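Local coordinates for hypothetical protein TM0894 (Thermotoga maritima, PDB 1ZTC) that binds two nickel ions in a metallo-beta-lactamase fold and is probably a hydrolase, possibly an endoribonuclease, at residues A[16-21]-A[61-66]; A[74-79]-A[97-102]; A[33-38]-A[48-53]. One frame throughout, in Å; residues are numbered along the deposited sequence. Where two conformers were deposited one is given.

Contact 1 of 3, residues A[16-21]-A[61-66]; sequences KILVTG and EEKFSE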
loop_
_atom_site.group_PDB
_atom_site.type_symbol
_atom_site.label_atom_id
_atom_site.label_comp_id
_atom_site.label_asym_id
_atom_site.label_seq_id
_atom_site.Cartn_x
_atom_site.Cartn_y
_atom_site.Cartn_z
ATOM N N LYS A 16 -24.272 -8.823 3.422
ATOM C CA LYS A 16 -22.973 -8.969 4.031
ATOM C C LYS A 16 -21.971 -8.139 3.235
ATOM O O LYS A 16 -21.916 -8.221 2.011
ATOM C CB LYS A 16 -22.550 -10.427 4.071
ATOM C CG LYS A 16 -21.308 -10.666 4.981
ATOM C CD LYS A 16 -20.876 -12.147 5.049
ATOM C CE LYS A 16 -19.679 -12.422 6.010
ATOM N NZ LYS A 16 -19.817 -11.784 7.363
ATOM N N ILE A 17 -21.188 -7.323 3.938
ATOM C CA ILE A 17 -20.095 -6.600 3.321
ATOM C C ILE A 17 -18.857 -7.497 3.376
ATOM O O ILE A 17 -18.288 -7.716 4.437
ATOM C CB ILE A 17 -19.862 -5.233 3.988
ATOM C CG1 ILE A 17 -21.117 -4.354 3.803
ATOM C CG2 ILE A 17 -18.675 -4.515 3.338
ATOM C CD1 ILE A 17 -21.164 -3.130 4.695
ATOM N N LEU A 18 -18.459 -8.042 2.231
ATOM C CA LEU A 18 -17.357 -8.982 2.187
ATOM C C LEU A 18 -16.002 -8.293 2.328
ATOM O O LEU A 18 -15.058 -8.838 2.917
ATOM C CB LEU A 18 -17.393 -9.755 0.876
ATOM C CG LEU A 18 -18.670 -10.518 0.569
ATOM C CD1 LEU A 18 -18.429 -11.433 -0.603
ATOM C CD2 LEU A 18 -19.175 -11.309 1.796
ATOM N N VAL A 19 -15.920 -7.103 1.770
ATOM C CA VAL A 19 -14.724 -6.279 1.765
ATOM C C VAL A 19 -15.155 -4.822 1.915
ATOM O O VAL A 19 -16.027 -4.369 1.194
ATOM C CB VAL A 19 -14.020 -6.403 0.385
ATOM C CG1 VAL A 19 -12.903 -5.388 0.205
ATOM C CG2 VAL A 19 -13.564 -7.850 0.123
ATOM N N THR A 20 -14.525 -4.086 2.818
ATOM C CA THR A 20 -14.596 -2.623 2.771
ATOM C C THR A 20 -13.391 -2.117 1.993
ATOM O O THR A 20 -12.238 -2.488 2.249
ATOM C CB THR A 20 -14.691 -1.914 4.154
ATOM O OG1 THR A 20 -13.526 -2.185 4.895
ATOM C CG2 THR A 20 -15.894 -2.397 4.924
ATOM N N GLY A 21 -13.673 -1.276 1.010
ATOM C CA GLY A 21 -12.680 -0.869 0.033
ATOM C C GLY A 21 -11.707 0.151 0.538
ATOM O O GLY A 21 -11.864 0.706 1.624
ATOM N N GLU A 61 -11.499 -14.981 -0.507
ATOM C CA GLU A 61 -11.318 -16.404 -0.237
ATOM C C GLU A 61 -11.880 -16.795 1.138
ATOM O O GLU A 61 -12.598 -17.784 1.314
ATOM C CB GLU A 61 -9.813 -16.700 -0.273
ATOM C CG GLU A 61 -9.413 -18.176 -0.285
ATOM C CD GLU A 61 -9.513 -18.731 -1.672
ATOM O OE1 GLU A 61 -10.597 -19.233 -2.024
ATOM O OE2 GLU A 61 -8.535 -18.594 -2.430
ATOM N N GLU A 62 -11.494 -16.010 2.125
ATOM C CA GLU A 62 -11.877 -16.208 3.508
ATOM C C GLU A 62 -13.392 -16.015 3.703
ATOM O O GLU A 62 -14.040 -16.815 4.385
ATOM C CB GLU A 62 -11.031 -15.207 4.268
ATOM C CG GLU A 62 -11.125 -15.028 5.694
ATOM C CD GLU A 62 -10.159 -13.874 6.062
ATOM O OE1 GLU A 62 -8.911 -14.098 6.058
ATOM O OE2 GLU A 62 -10.662 -12.734 6.251
ATOM N N LYS A 63 -13.978 -14.989 3.075
ATOM C CA LYS A 63 -15.420 -14.765 3.218
ATOM C C LYS A 63 -16.265 -15.822 2.478
ATOM O O LYS A 63 -17.273 -16.280 2.998
ATOM C CB LYS A 63 -15.819 -13.379 2.751
ATOM C CG LYS A 63 -15.127 -12.233 3.445
ATOM C CD LYS A 63 -15.452 -12.172 4.907
ATOM C CE LYS A 63 -14.508 -11.240 5.639
ATOM N NZ LYS A 63 -14.906 -9.858 5.474
ATOM N N PHE A 64 -15.850 -16.205 1.278
ATOM C CA PHE A 64 -16.516 -17.262 0.552
ATOM C C PHE A 64 -16.471 -18.574 1.337
ATOM O O PHE A 64 -17.469 -19.300 1.420
ATOM C CB PHE A 64 -15.899 -17.429 -0.844
ATOM C CG PHE A 64 -16.560 -16.570 -1.904
ATOM C CD1 PHE A 64 -16.457 -15.185 -1.869
ATOM C CD2 PHE A 64 -17.297 -17.153 -2.941
ATOM C CE1 PHE A 64 -17.075 -14.378 -2.860
ATOM C CE2 PHE A 64 -17.923 -16.361 -3.913
ATOM C CZ PHE A 64 -17.796 -14.959 -3.862
ATOM N N SER A 65 -15.315 -18.865 1.932
ATOM C CA SER A 65 -15.182 -20.048 2.791
ATOM C C SER A 65 -16.138 -19.994 3.984
ATOM O O SER A 65 -16.839 -20.964 4.261
ATOM C CB SER A 65 -13.753 -20.198 3.288
ATOM O OG SER A 65 -13.623 -21.390 4.029
ATOM N N GLU A 66 -16.205 -18.853 4.668
ATOM C CA GLU A 66 -17.161 -18.688 5.755
ATOM C C GLU A 66 -18.599 -18.895 5.306
ATOM O O GLU A 66 -19.393 -19.465 6.032
ATOM C CB GLU A 66 -17.104 -17.283 6.340
ATOM C CG GLU A 66 -15.926 -16.960 7.251
ATOM C CD GLU A 66 -15.799 -15.436 7.506
ATOM O OE1 GLU A 66 -16.848 -14.721 7.437
ATOM O OE2 GLU A 66 -14.650 -14.964 7.753
HETATM O O HOH W 1 -16.825 -12.350 8.294
HETATM O O HOH W 2 -17.727 -9.699 6.212
#

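Contact 2 of 3, residues A[74-79]-A[97-102]; sequences ITDVLF and TFYVHE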
loop_
_atom_site.group_PDB
_atom_site.type_symbol
_atom_site.label_atom_id
_atom_site.label_comp_id
_atom_site.label_asym_id
_atom_site.label_seq_id
_atom_site.Cartn_x
_atom_site.Cartn_y
_atom_site.Cartn_z
ATOM N N ILE A 74 -22.540 -17.731 -7.562
ATOM C CA ILE A 74 -22.995 -16.363 -7.742
ATOM C C ILE A 74 -23.845 -16.287 -9.009
ATOM O O ILE A 74 -23.378 -16.634 -10.078
ATOM C CB ILE A 74 -21.795 -15.398 -7.844
ATOM C CG1 ILE A 74 -20.947 -15.469 -6.553
ATOM C CG2 ILE A 74 -22.258 -13.987 -8.151
ATOM C CD1 ILE A 74 -21.717 -15.286 -5.246
ATOM N N THR A 75 -25.075 -15.799 -8.845
ATOM C CA THR A 75 -26.090 -15.726 -9.888
ATOM C C THR A 75 -26.189 -14.345 -10.549
ATOM O O THR A 75 -26.606 -14.238 -11.680
ATOM C CB THR A 75 -27.485 -16.073 -9.285
ATOM O OG1 THR A 75 -27.791 -15.164 -8.203
ATOM C CG2 THR A 75 -27.485 -17.501 -8.761
ATOM N N ASP A 76 -25.848 -13.287 -9.818
ATOM C CA ASP A 76 -26.047 -11.927 -10.307
ATOM C C ASP A 76 -24.920 -11.034 -9.827
ATOM O O ASP A 76 -24.524 -11.096 -8.658
ATOM C CB ASP A 76 -27.381 -11.343 -9.817
ATOM C CG ASP A 76 -28.586 -12.197 -10.202
ATOM O OD1 ASP A 76 -29.179 -11.954 -11.277
ATOM O OD2 ASP A 76 -28.933 -13.118 -9.440
ATOM N N VAL A 77 -24.417 -10.193 -10.727
ATOM C CA VAL A 77 -23.369 -9.239 -10.380
ATOM C C VAL A 77 -23.718 -7.890 -10.974
ATOM O O VAL A 77 -23.938 -7.782 -12.188
ATOM C CB VAL A 77 -21.973 -9.686 -10.892
ATOM C CG1 VAL A 77 -20.913 -8.623 -10.600
ATOM C CG2 VAL A 77 -21.587 -11.000 -10.249
ATOM N N LEU A 78 -23.806 -6.882 -10.110
ATOM C CA LEU A 78 -24.120 -5.521 -10.537
ATOM C C LEU A 78 -22.909 -4.608 -10.340
ATOM O O LEU A 78 -22.135 -4.767 -9.383
ATOM C CB LEU A 78 -25.329 -4.980 -9.773
ATOM C CG LEU A 78 -26.608 -5.815 -9.884
ATOM C CD1 LEU A 78 -26.662 -6.901 -8.830
ATOM C CD2 LEU A 78 -27.817 -4.930 -9.745
ATOM N N PHE A 79 -22.754 -3.664 -11.261
ATOM C CA PHE A 79 -21.662 -2.709 -11.218
ATOM C C PHE A 79 -22.164 -1.294 -11.018
ATOM O O PHE A 79 -23.010 -0.812 -11.764
ATOM C CB PHE A 79 -20.859 -2.716 -12.524
ATOM C CG PHE A 79 -20.339 -4.070 -12.939
ATOM C CD1 PHE A 79 -19.538 -4.819 -12.082
ATOM C CD2 PHE A 79 -20.591 -4.556 -14.219
ATOM C CE1 PHE A 79 -19.035 -6.054 -12.467
ATOM C CE2 PHE A 79 -20.101 -5.784 -14.608
ATOM C CZ PHE A 79 -19.301 -6.537 -13.727
ATOM N N THR A 97 -25.327 -13.416 -14.195
ATOM C CA THR A 97 -25.802 -12.370 -15.077
ATOM C C THR A 97 -25.210 -11.076 -14.553
ATOM O O THR A 97 -25.225 -10.825 -13.342
ATOM C CB THR A 97 -27.320 -12.308 -15.062
ATOM O OG1 THR A 97 -27.817 -13.603 -15.420
ATOM C CG2 THR A 97 -27.842 -11.241 -16.041
ATOM N N PHE A 98 -24.692 -10.268 -15.475
ATOM C CA PHE A 98 -24.076 -9.003 -15.163
ATOM C C PHE A 98 -24.987 -7.849 -15.479
ATOM O O PHE A 98 -25.644 -7.862 -16.507
ATOM C CB PHE A 98 -22.756 -8.872 -15.935
ATOM C CG PHE A 98 -21.754 -9.901 -15.533
ATOM C CD1 PHE A 98 -20.999 -9.721 -14.387
ATOM C CD2 PHE A 98 -21.606 -11.078 -16.263
ATOM C CE1 PHE A 98 -20.093 -10.677 -13.965
ATOM C CE2 PHE A 98 -20.698 -12.050 -15.844
ATOM C CZ PHE A 98 -19.942 -11.839 -14.686
ATOM N N TYR A 99 -25.017 -6.840 -14.594
ATOM C CA TYR A 99 -25.918 -5.680 -14.760
ATOM C C TYR A 99 -25.091 -4.421 -14.734
ATOM O O TYR A 99 -24.294 -4.214 -13.811
ATOM C CB TYR A 99 -26.963 -5.591 -13.640
ATOM C CG TYR A 99 -27.838 -6.808 -13.463
ATOM C CD1 TYR A 99 -27.304 -7.989 -12.980
ATOM C CD2 TYR A 99 -29.207 -6.762 -13.718
ATOM C CE1 TYR A 99 -28.073 -9.098 -12.784
ATOM C CE2 TYR A 99 -30.006 -7.897 -13.540
ATOM C CZ TYR A 99 -29.415 -9.062 -13.067
ATOM O OH TYR A 99 -30.137 -10.207 -12.858
ATOM N N VAL A 100 -25.321 -3.571 -15.721
ATOM C CA VAL A 100 -24.503 -2.382 -15.942
ATOM C C VAL A 100 -25.334 -1.380 -16.747
ATOM O O VAL A 100 -26.183 -1.786 -17.542
ATOM C CB VAL A 100 -23.165 -2.753 -16.713
ATOM C CG1 VAL A 100 -23.451 -3.308 -18.063
ATOM C CG2 VAL A 100 -22.211 -1.586 -16.828
ATOM N N HIS A 101 -25.087 -0.087 -16.533
ATOM C CA HIS A 101 -25.791 0.946 -17.278
ATOM C C HIS A 101 -25.410 0.904 -18.747
ATOM O O HIS A 101 -24.226 0.806 -19.100
ATOM C CB HIS A 101 -25.527 2.353 -16.703
ATOM C CG HIS A 101 -26.457 3.399 -17.253
ATOM N ND1 HIS A 101 -26.328 3.911 -18.524
ATOM C CD2 HIS A 101 -27.573 3.966 -16.730
ATOM C CE1 HIS A 101 -27.308 4.771 -18.753
ATOM N NE2 HIS A 101 -28.073 4.827 -17.676
ATOM N N GLU A 102 -26.422 1.010 -19.607
ATOM C CA GLU A 102 -26.263 0.844 -21.051
ATOM C C GLU A 102 -25.216 1.754 -21.703
ATOM O O GLU A 102 -24.585 1.375 -22.695
ATOM C CB GLU A 102 -27.626 1.032 -21.753
ATOM C CG GLU A 102 -28.306 2.383 -21.476
ATOM C CD GLU A 102 -29.605 2.578 -22.221
ATOM O OE1 GLU A 102 -30.048 1.662 -22.953
ATOM O OE2 GLU A 102 -30.186 3.669 -22.062
HETATM O O HOH W 3 -27.755 -15.906 -13.312
HETATM O O HOH W 4 -23.170 0.662 -14.437
#

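Contact 3 of 3, residues A[33-38]-A[48-53]; sequences HFSTVV and IIDPGN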
loop_
_atom_site.group_PDB
_atom_site.type_symbol
_atom_site.label_atom_id
_atom_site.label_comp_id
_atom_site.label_asym_id
_atom_site.label_seq_id
_atom_site.Cartn_x
_atom_site.Cartn_y
_atom_site.Cartn_z
ATOM N N HIS A 33 -6.011 0.233 -6.100
ATOM C CA HIS A 33 -7.320 0.582 -5.604
ATOM C C HIS A 33 -8.210 -0.653 -5.592
ATOM O O HIS A 33 -8.083 -1.504 -6.451
ATOM C CB HIS A 33 -7.979 1.620 -6.488
ATOM C CG HIS A 33 -7.309 2.950 -6.477
ATOM N ND1 HIS A 33 -6.935 3.588 -5.314
ATOM C CD2 HIS A 33 -6.934 3.765 -7.498
ATOM C CE1 HIS A 33 -6.396 4.757 -5.616
ATOM N NE2 HIS A 33 -6.377 4.886 -6.936
ATOM N N PHE A 34 -9.098 -0.740 -4.603
ATOM C CA PHE A 34 -9.953 -1.873 -4.467
ATOM C C PHE A 34 -11.286 -1.415 -3.857
ATOM O O PHE A 34 -11.329 -0.712 -2.828
ATOM C CB PHE A 34 -9.285 -3.000 -3.685
ATOM C CG PHE A 34 -8.990 -2.680 -2.261
ATOM C CD1 PHE A 34 -7.922 -1.871 -1.928
ATOM C CD2 PHE A 34 -9.798 -3.175 -1.231
ATOM C CE1 PHE A 34 -7.627 -1.568 -0.583
ATOM C CE2 PHE A 34 -9.501 -2.877 0.085
ATOM C CZ PHE A 34 -8.426 -2.062 0.405
ATOM N N SER A 35 -12.373 -1.818 -4.502
ATOM C CA SER A 35 -13.680 -1.421 -4.026
ATOM C C SER A 35 -14.187 -2.327 -2.905
ATOM O O SER A 35 -13.791 -3.483 -2.749
ATOM C CB SER A 35 -14.713 -1.347 -5.173
ATOM O OG SER A 35 -15.162 -2.626 -5.579
ATOM N N THR A 36 -15.089 -1.747 -2.133
ATOM C CA THR A 36 -16.019 -2.487 -1.311
ATOM C C THR A 36 -16.731 -3.543 -2.158
ATOM O O THR A 36 -17.055 -3.308 -3.336
ATOM C CB THR A 36 -17.026 -1.503 -0.742
ATOM O OG1 THR A 36 -16.322 -0.601 0.119
ATOM C CG2 THR A 36 -18.138 -2.220 0.048
ATOM N N VAL A 37 -16.965 -4.701 -1.554
ATOM C CA VAL A 37 -17.694 -5.802 -2.186
ATOM C C VAL A 37 -18.884 -6.169 -1.279
ATOM O O VAL A 37 -18.732 -6.493 -0.109
ATOM C CB VAL A 37 -16.837 -7.062 -2.394
ATOM C CG1 VAL A 37 -17.659 -8.197 -3.076
ATOM C CG2 VAL A 37 -15.616 -6.732 -3.199
ATOM N N VAL A 38 -20.061 -6.086 -1.870
ATOM C CA VAL A 38 -21.335 -6.318 -1.211
ATOM C C VAL A 38 -21.932 -7.618 -1.736
ATOM O O VAL A 38 -21.964 -7.861 -2.948
ATOM C CB VAL A 38 -22.293 -5.122 -1.498
ATOM C CG1 VAL A 38 -23.724 -5.443 -1.182
ATOM C CG2 VAL A 38 -21.815 -3.910 -0.681
ATOM N N ILE A 48 -23.753 -10.197 -6.050
ATOM C CA ILE A 48 -22.623 -9.325 -5.713
ATOM C C ILE A 48 -22.778 -7.962 -6.370
ATOM O O ILE A 48 -23.040 -7.860 -7.563
ATOM C CB ILE A 48 -21.271 -9.970 -6.110
ATOM C CG1 ILE A 48 -21.026 -11.181 -5.204
ATOM C CG2 ILE A 48 -20.120 -8.939 -5.981
ATOM C CD1 ILE A 48 -19.895 -12.077 -5.604
ATOM N N ILE A 49 -22.575 -6.909 -5.586
ATOM C CA ILE A 49 -22.469 -5.562 -6.136
ATOM C C ILE A 49 -21.029 -5.108 -5.991
ATOM O O ILE A 49 -20.524 -5.025 -4.863
ATOM C CB ILE A 49 -23.416 -4.571 -5.445
ATOM C CG1 ILE A 49 -24.869 -5.059 -5.568
ATOM C CG2 ILE A 49 -23.304 -3.197 -6.071
ATOM C CD1 ILE A 49 -25.901 -4.131 -4.889
ATOM N N ASP A 50 -20.391 -4.828 -7.137
ATOM C CA ASP A 50 -18.975 -4.451 -7.249
ATOM C C ASP A 50 -18.077 -5.563 -6.701
ATOM O O ASP A 50 -17.703 -5.525 -5.536
ATOM C CB ASP A 50 -18.690 -3.103 -6.580
ATOM C CG ASP A 50 -19.182 -1.922 -7.410
ATOM O OD1 ASP A 50 -19.715 -2.165 -8.517
ATOM O OD2 ASP A 50 -19.021 -0.761 -6.974
ATOM N N PRO A 51 -17.739 -6.555 -7.556
ATOM C CA PRO A 51 -16.934 -7.709 -7.132
ATOM C C PRO A 51 -15.499 -7.400 -6.706
ATOM O O PRO A 51 -14.852 -8.236 -6.058
ATOM C CB PRO A 51 -16.976 -8.645 -8.359
ATOM C CG PRO A 51 -17.209 -7.727 -9.514
ATOM C CD PRO A 51 -18.148 -6.673 -8.968
ATOM N N GLY A 52 -15.011 -6.210 -7.076
ATOM C CA GLY A 52 -13.772 -5.729 -6.582
ATOM C C GLY A 52 -12.547 -6.046 -7.422
ATOM O O GLY A 52 -12.621 -6.405 -8.597
ATOM N N ASN A 53 -11.401 -5.902 -6.780
ATOM C CA ASN A 53 -10.129 -5.964 -7.443
ATOM C C ASN A 53 -9.311 -7.159 -6.952
ATOM O O ASN A 53 -9.557 -7.708 -5.891
ATOM C CB ASN A 53 -9.379 -4.658 -7.185
ATOM C CG ASN A 53 -8.192 -4.468 -8.112
ATOM O OD1 ASN A 53 -8.250 -4.862 -9.274
ATOM N ND2 ASN A 53 -7.062 -3.989 -7.550
HETATM O O HOH W 5 -11.943 -5.122 -3.878
HETATM O O HOH W 6 -19.703 -2.860 -3.245
#

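Contact 1 of 3, residues A[16-21]-A[61-66]
Lys63 lays its side chain across the backbone of Leu18 and bonds to it with its amine. Lys63 NZ donates to Leu18 O at 2.8 Å. The amine approaches from above the carbonyl plane, 39° out of it. The chain of Lys63 is bent twice, at chi2 (-64°) and at chi4 (81°). These bends fold the chain over the carbonyl, with Lys63 CG only 3.4 Å from Leu18 O. A water takes a second bond from Lys63 NZ at 2.9 Å and donates to Ile17 O. Thus one ammonium group serves two successive carbonyls, one directly and one through water. Glu59 gives it a long, weak ion pair besides.

The contact packs helix 57-67 against the edge strand 13-19 of the six-stranded sheet, one of the two sheets of the metallo-beta-lactamase fold. Leu18 and Val19 both face Val37 of the neighbouring strand, which makes a classic beta bulge here.

The two branches of Leu18 part. Leu18 CD2 meets Lys63 CB at 4.1 Å. Leu18 CD1 reaches Phe64 CE1 at 3.9 Å, and the two side chains cross at about a right angle. Phe64 starts away from the strand, but its ring swings back toward it. Lys16 is extended up to CE and turns only at chi4. Lys16 NZ stays 4.2 Å from Glu66 OE1, beyond a salt bridge. A water joins the two, accepting from Lys16 NZ and donating to Glu66 OE1 at 2.5 Å.

Contact 2 of 3, residues A[74-79]-A[97-102]
Tyr99 lies across Asp76 and Leu78, and its hydroxyl OH donates to Asp76 OD1 at 2.5 Å. The oxygen is met on its anti side, 21° out of the carboxylate plane, and ring and carboxylate planes are 42° apart. The other oxygen, Asp76 OD2, accepts from Thr75 OG1 at 2.6 Å. Arg45 adds a salt bridge to OD1. The buried carboxylate is therefore held at both oxygens, which would fix its rotation and probably favour the charged form. Asp76 CG sits beside its own backbone N, and this brings OD1 to the phenol. Leu78 CG rests 3.8 Å from Tyr99 CB, while Val77 O lies in the ring plane at the edge.

Val77, Phe98 and Phe79 pack together, with Val77 and Phe98 on the face opposite to Tyr99. Val77 and Phe98 run side by side, pointing the same way, with Val77 CB 3.6 Å from Phe98 CD1. The rings of Phe79 and Phe98 are nearly parallel, planes at 13°, yet meet rim to rim with neither over the other. Val100 CB touches the edge of the Phe79 ring, 4.0 Å from Phe79 CD2.

Four backbone bonds join the parallel strands, from Thr97 N to Thr75 O at one end to Phe79 N to Tyr99 O at the other.

Strands 76-78 and 97-101 belong to a beta-alpha-beta unit with helix 84-87 between them. Trp127 stacks on Phe98 and also meets Phe79. Strands 45-49 and 130-133 flank the pair in the sheet.

Contact 3 of 3, residues A[33-38]-A[48-53]
Val38 and Ile49 form an antiparallel hydrogen-bonded pair. Ile49 N donates to Val38 O at 2.9 Å, and Val38 N to Ile49 O at 3.2 Å. Beyond this pair, waters take over the joining. One donates to Ser35 O and accepts from Asn53 N. Another donates to Ile49 O and, weakly, to Thr36 O.

Two apolar contacts lie beside these bonds. Val37 CG1 meets Ile48 CG2 at 3.9 Å, and Val38 CB meets Ile49 CB at 4.1 Å. The other methyl, Val37 CG2, lies 3.3 Å from Pro51 O.

The segments continue the hairpin of strands 37-42 and 45-49 side by side to its nickel end. Segment 33-38 leads away from the metals of this metallo-beta-lactamase fold, and 48-53 leads toward them.

Among the polar side chains, Ser35 and Asp50 lie near the metals. Ser35 OG donates to Thr36 O at 3.0 Å, and lies 3.5 Å from Gly52 CA. Asp50 OD2 is bonded by the ring ND1 of His86, a nickel ligand, and by Thr80 OG1. As a second-shell partner it probably orients the His86 ring. Apart from these, Asn53 ND2 comes within 2.9 Å of His33 O.

In the fold
All three contacts reach the same six-stranded sheet. Along it the strands run 13-19, 37-42, 45-49, 76-78, 97-101 and 130-133. Contact 1 lies at the edge strand 13-19 with helix 57-67. Contact 3 joins the next two strands, with its centre about 10 Å from that of contact 1. Contact 2 joins the following two, about 12 Å from contact 3 and 19 Å from contact 1, centre to centre. In the chain, contact 3 falls between the two segments of contact 1, and contact 2 follows both. Contact 3 lies closest to the nickel site, and contacts 1 and 3 both touch the second subunit. Strand 37-42 thus joins residues near the metals to the outer strand.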